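Cysteine-rich repeat secretory protein 2 (Arabidopsis thaliana, PDB 6GRE) modulates cell-to-cell trafficking through plasmodesmata, restricting their permeability through callose deposition during salicylic acid-triggered immune responses. Local coordinates at residues F35-F47 with G62-S76. Numbering follows the deposited sequence.
Sequences FVTSTAQTRYANF and GIYQCRGDLDPTACS. With NA (sodium ion), chain K; NAG (2-acetamido-2-deoxy-beta-D-glucopyranose), chain F; SO4 (sulfate ion), chain L.
The Y64 hydroxyl is held between S38 and T42. The phenol oxygen Y64 OH takes a hydrogen bond from S38 OG and gives its proton to T42 O at 2.6 Å, both partners lying at the ring edge; in the second bond the donor stands 47° above the T42 carbonyl plane, off the lone-pair direction. With chi1 at 71°, CG of Y64 sits between its backbone N and carbonyl carbon, and the ring is carried toward S38 and T42.

Apolar side chains touch that ring at several points, with F35 O over one face and A45 N over the other. T39 CG2 makes an off-centre CH-pi contact, 4.2 Å from the Y64 centroid, while F47 CE1 meets Y64 CE1 near the ring plane. F35 slides past Y64 at an oblique 57° between planes, and its CZ comes to 3.7 Å from G62 C.

Backbone pairing places these groups. Strands 44-47 and 62-66 run antiparallel, axes 4.8 Å apart, as the edge hairpin of the five-stranded sheet in the first Gnk2-homologous (DUF26) domain, with helices 23-38 and 72-90 packed on the face that carries A45, F47 and Y64. F47 and G62 exchange two bonds; between A45 and Y64 the bond from Y64 N is longer and the one from A45 N weak; C66 N reaches R43 O at 2.8 Å. The C66–C75 disulfide ties this strand end to helix 72-90, its C75 SG lying 3.8 Å from T39 CB.

Charged and glycan contacts lie outside this core. Extended from CG to NE, R43 gives NE to L70 O at 2.7 Å and NH1 to a sulfate probably left by crystallisation, with G68 O over one guanidinium face. On the face bearing Y44 and N46, Y44 OH donates a hydrogen bond to O7 of the N-acetylglucosamine attached to N46 ND2.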
# COMPACT_ATOMS: atom_id res chain seq x y z
N PHE A 35 13.71 -7.55 -1.53
CA PHE A 35 12.40 -7.42 -0.86
C PHE A 35 11.96 -8.79 -0.37
O PHE A 35 11.56 -8.97 0.79
CB PHE A 35 11.31 -6.89 -1.80
CG PHE A 35 11.35 -5.45 -2.23
CD1 PHE A 35 12.15 -4.51 -1.61
CD2 PHE A 35 10.55 -5.04 -3.28
CE1 PHE A 35 12.12 -3.18 -2.01
CE2 PHE A 35 10.54 -3.73 -3.70
CZ PHE A 35 11.33 -2.80 -3.07
N VAL A 36 11.99 -9.77 -1.28
CA VAL A 36 11.54 -11.12 -0.97
C VAL A 36 12.33 -11.67 0.23
O VAL A 36 11.76 -12.16 1.17
CB VAL A 36 11.65 -12.05 -2.19
CG1 VAL A 36 11.47 -13.50 -1.78
CG2 VAL A 36 10.68 -11.68 -3.29
N THR A 37 13.66 -11.58 0.17
CA THR A 37 14.55 -12.03 1.24
C THR A 37 14.18 -11.41 2.59
O THR A 37 14.18 -12.09 3.61
CB THR A 37 15.99 -11.65 0.90
OG1 THR A 37 16.26 -12.31 -0.33
CG2 THR A 37 16.99 -12.06 1.97
N SER A 38 13.93 -10.10 2.59
CA SER A 38 13.72 -9.30 3.79
C SER A 38 12.44 -9.70 4.54
O SER A 38 12.35 -9.50 5.75
CB SER A 38 13.71 -7.84 3.41
OG SER A 38 13.61 -7.00 4.56
N THR A 39 11.47 -10.29 3.84
CA THR A 39 10.17 -10.62 4.44
C THR A 39 10.32 -11.65 5.57
O THR A 39 9.44 -11.77 6.41
CB THR A 39 9.18 -11.14 3.40
OG1 THR A 39 9.68 -12.37 2.87
CG2 THR A 39 8.95 -10.16 2.27
N ALA A 40 11.45 -12.38 5.59
CA ALA A 40 11.74 -13.33 6.66
C ALA A 40 11.90 -12.59 8.00
O ALA A 40 11.61 -13.16 9.05
CB ALA A 40 12.97 -14.13 6.31
N GLN A 41 12.36 -11.34 7.96
CA GLN A 41 12.72 -10.58 9.17
C GLN A 41 11.66 -9.53 9.55
O GLN A 41 11.48 -9.24 10.72
CB GLN A 41 14.07 -9.88 8.98
CG GLN A 41 15.23 -10.83 8.72
CD GLN A 41 15.80 -10.64 7.33
OE1 GLN A 41 16.39 -9.60 7.02
NE2 GLN A 41 15.63 -11.64 6.48
N THR A 42 10.99 -8.92 8.57
CA THR A 42 10.21 -7.72 8.86
C THR A 42 9.13 -7.51 7.79
O THR A 42 9.26 -7.94 6.64
CB THR A 42 11.12 -6.49 8.93
OG1 THR A 42 10.34 -5.36 9.31
CG2 THR A 42 11.84 -6.20 7.63
N ARG A 43 8.05 -6.86 8.21
CA ARG A 43 6.92 -6.60 7.32
C ARG A 43 7.12 -5.32 6.51
O ARG A 43 6.32 -5.05 5.63
CB ARG A 43 5.64 -6.44 8.13
CG ARG A 43 5.20 -7.71 8.83
CD ARG A 43 3.97 -7.42 9.67
NE ARG A 43 3.65 -8.54 10.53
CZ ARG A 43 3.98 -8.64 11.80
NH1 ARG A 43 4.65 -7.68 12.41
NH2 ARG A 43 3.63 -9.73 12.47
N TYR A 44 8.13 -4.51 6.84
CA TYR A 44 8.40 -3.30 6.13
C TYR A 44 9.91 -3.08 6.10
O TYR A 44 10.54 -3.20 7.13
CB TYR A 44 7.72 -2.08 6.77
CG TYR A 44 8.28 -0.78 6.27
CD1 TYR A 44 7.89 -0.25 5.04
CD2 TYR A 44 9.25 -0.09 6.99
CE1 TYR A 44 8.43 0.93 4.56
CE2 TYR A 44 9.80 1.08 6.52
CZ TYR A 44 9.40 1.60 5.30
OH TYR A 44 9.96 2.75 4.84
N ALA A 45 10.44 -2.71 4.94
CA ALA A 45 11.83 -2.30 4.82
C ALA A 45 11.99 -1.38 3.61
O ALA A 45 11.22 -1.47 2.66
CB ALA A 45 12.74 -3.50 4.72
N ASN A 46 13.01 -0.51 3.67
CA ASN A 46 13.37 0.36 2.57
C ASN A 46 14.80 0.03 2.17
O ASN A 46 15.61 -0.28 3.02
CB ASN A 46 13.25 1.84 2.94
CG ASN A 46 14.44 2.38 3.71
OD1 ASN A 46 15.50 2.67 3.14
ND2 ASN A 46 14.29 2.50 5.00
N PHE A 47 15.08 0.09 0.87
CA PHE A 47 16.36 -0.31 0.30
C PHE A 47 16.78 0.70 -0.76
O PHE A 47 15.92 1.25 -1.46
CB PHE A 47 16.26 -1.66 -0.41
CG PHE A 47 15.71 -2.81 0.39
CD1 PHE A 47 14.35 -2.91 0.64
CD2 PHE A 47 16.53 -3.84 0.82
CE1 PHE A 47 13.84 -3.97 1.37
CE2 PHE A 47 16.02 -4.91 1.54
CZ PHE A 47 14.67 -4.97 1.81
N GLY A 62 13.49 1.66 -3.05
CA GLY A 62 12.23 0.95 -2.95
C GLY A 62 11.87 0.58 -1.54
O GLY A 62 12.68 0.61 -0.60
N ILE A 63 10.59 0.20 -1.41
CA ILE A 63 10.08 -0.40 -0.20
C ILE A 63 9.20 -1.59 -0.55
O ILE A 63 8.65 -1.68 -1.66
CB ILE A 63 9.27 0.62 0.64
CG1 ILE A 63 7.96 1.01 -0.07
CG2 ILE A 63 10.10 1.83 1.00
CD1 ILE A 63 6.97 1.76 0.80
N TYR A 64 9.01 -2.47 0.44
CA TYR A 64 7.80 -3.28 0.46
C TYR A 64 7.13 -3.11 1.81
O TYR A 64 7.74 -2.70 2.79
CB TYR A 64 8.09 -4.77 0.25
CG TYR A 64 8.77 -5.40 1.42
CD1 TYR A 64 10.15 -5.34 1.53
CD2 TYR A 64 8.07 -6.05 2.42
CE1 TYR A 64 10.81 -5.89 2.62
CE2 TYR A 64 8.71 -6.61 3.51
CZ TYR A 64 10.09 -6.52 3.62
OH TYR A 64 10.76 -7.08 4.68
N GLN A 65 5.83 -3.42 1.85
CA GLN A 65 5.12 -3.40 3.10
C GLN A 65 3.98 -4.40 3.06
O GLN A 65 3.15 -4.38 2.17
CB GLN A 65 4.51 -2.04 3.37
CG GLN A 65 3.86 -1.97 4.74
CD GLN A 65 3.55 -0.54 5.09
OE1 GLN A 65 2.88 -0.24 6.09
NE2 GLN A 65 4.08 0.37 4.29
N CYS A 66 4.00 -5.28 4.06
CA CYS A 66 2.92 -6.25 4.27
C CYS A 66 1.94 -5.69 5.30
O CYS A 66 2.31 -4.91 6.16
CB CYS A 66 3.50 -7.57 4.77
SG CYS A 66 4.44 -8.41 3.47
N ARG A 67 0.70 -6.18 5.21
CA ARG A 67 -0.31 -5.93 6.23
C ARG A 67 0.33 -6.22 7.60
O ARG A 67 1.09 -7.19 7.76
CB ARG A 67 -1.51 -6.83 5.93
CG ARG A 67 -2.87 -6.15 5.92
CD ARG A 67 -3.95 -7.20 5.70
NE ARG A 67 -3.93 -8.17 6.78
CZ ARG A 67 -4.43 -9.40 6.73
NH1 ARG A 67 -4.92 -9.88 5.60
NH2 ARG A 67 -4.42 -10.15 7.82
N GLY A 68 0.01 -5.39 8.60
CA GLY A 68 0.72 -5.27 9.87
C GLY A 68 0.59 -6.48 10.80
O GLY A 68 1.37 -6.60 11.76
N ASP A 69 -0.30 -7.41 10.47
CA ASP A 69 -0.51 -8.60 11.29
C ASP A 69 -0.12 -9.88 10.54
O ASP A 69 -0.38 -10.98 11.03
CB ASP A 69 -1.97 -8.64 11.74
CG ASP A 69 -2.97 -8.61 10.60
OD1 ASP A 69 -2.57 -8.38 9.44
OD2 ASP A 69 -4.18 -8.77 10.88
N LEU A 70 0.47 -9.76 9.35
CA LEU A 70 0.84 -10.92 8.55
C LEU A 70 2.04 -11.63 9.17
O LEU A 70 3.01 -11.00 9.56
CB LEU A 70 1.23 -10.47 7.13
CG LEU A 70 0.15 -10.31 6.07
CD1 LEU A 70 0.78 -10.50 4.70
CD2 LEU A 70 -1.02 -11.27 6.25
N ASP A 71 1.99 -12.97 9.19
CA ASP A 71 3.15 -13.79 9.59
C ASP A 71 4.17 -13.78 8.45
O ASP A 71 3.82 -13.48 7.31
CB ASP A 71 2.70 -15.21 9.95
CG ASP A 71 1.93 -15.86 8.82
OD1 ASP A 71 0.71 -15.59 8.69
OD2 ASP A 71 2.56 -16.58 8.04
N PRO A 72 5.46 -14.12 8.71
CA PRO A 72 6.49 -14.02 7.68
C PRO A 72 6.20 -14.86 6.42
O PRO A 72 6.51 -14.43 5.32
CB PRO A 72 7.78 -14.48 8.38
CG PRO A 72 7.48 -14.30 9.86
CD PRO A 72 6.00 -14.59 9.99
N THR A 73 5.59 -16.03 6.59
CA THR A 73 5.27 -16.91 5.45
C THR A 73 4.28 -16.23 4.50
O THR A 73 4.45 -16.28 3.28
CB THR A 73 4.75 -18.27 5.93
OG1 THR A 73 5.85 -18.87 6.61
CG2 THR A 73 4.25 -19.16 4.81
N ALA A 74 3.22 -15.65 5.06
CA ALA A 74 2.20 -14.97 4.29
C ALA A 74 2.79 -13.73 3.61
O ALA A 74 2.43 -13.42 2.48
CB ALA A 74 1.04 -14.59 5.19
N CYS A 75 3.68 -13.04 4.31
CA CYS A 75 4.33 -11.82 3.81
C CYS A 75 5.23 -12.20 2.63
O CYS A 75 5.18 -11.59 1.57
CB CYS A 75 5.07 -11.12 4.94
SG CYS A 75 5.86 -9.56 4.48
N SER A 76 6.04 -13.27 2.79
CA SER A 76 6.88 -13.75 1.68
C SER A 76 6.04 -14.10 0.45
O SER A 76 6.38 -13.69 -0.65
CB SER A 76 7.70 -14.95 2.11
OG SER A 76 8.34 -14.68 3.34
NA NA K . -5.69 -7.64 10.17
C1 NAG F . 15.35 3.04 5.81
C2 NAG F . 14.77 3.65 7.08
C3 NAG F . 15.88 4.07 8.06
C4 NAG F . 17.02 3.05 8.14
C5 NAG F . 17.48 2.60 6.74
C6 NAG F . 18.62 1.58 6.75
C7 NAG F . 12.61 4.75 6.48
C8 NAG F . 11.97 6.11 6.29
N2 NAG F . 13.93 4.80 6.78
O3 NAG F . 15.28 4.21 9.35
O4 NAG F . 18.13 3.63 8.85
O5 NAG F . 16.34 2.05 6.07
O6 NAG F . 18.09 0.25 6.90
O7 NAG F . 11.96 3.70 6.35
S SO4 L . 7.27 -4.98 11.53
O1 SO4 L . 5.82 -5.10 11.88
O2 SO4 L . 7.49 -3.84 10.60
O3 SO4 L . 8.05 -4.77 12.77
O4 SO4 L . 7.71 -6.26 10.91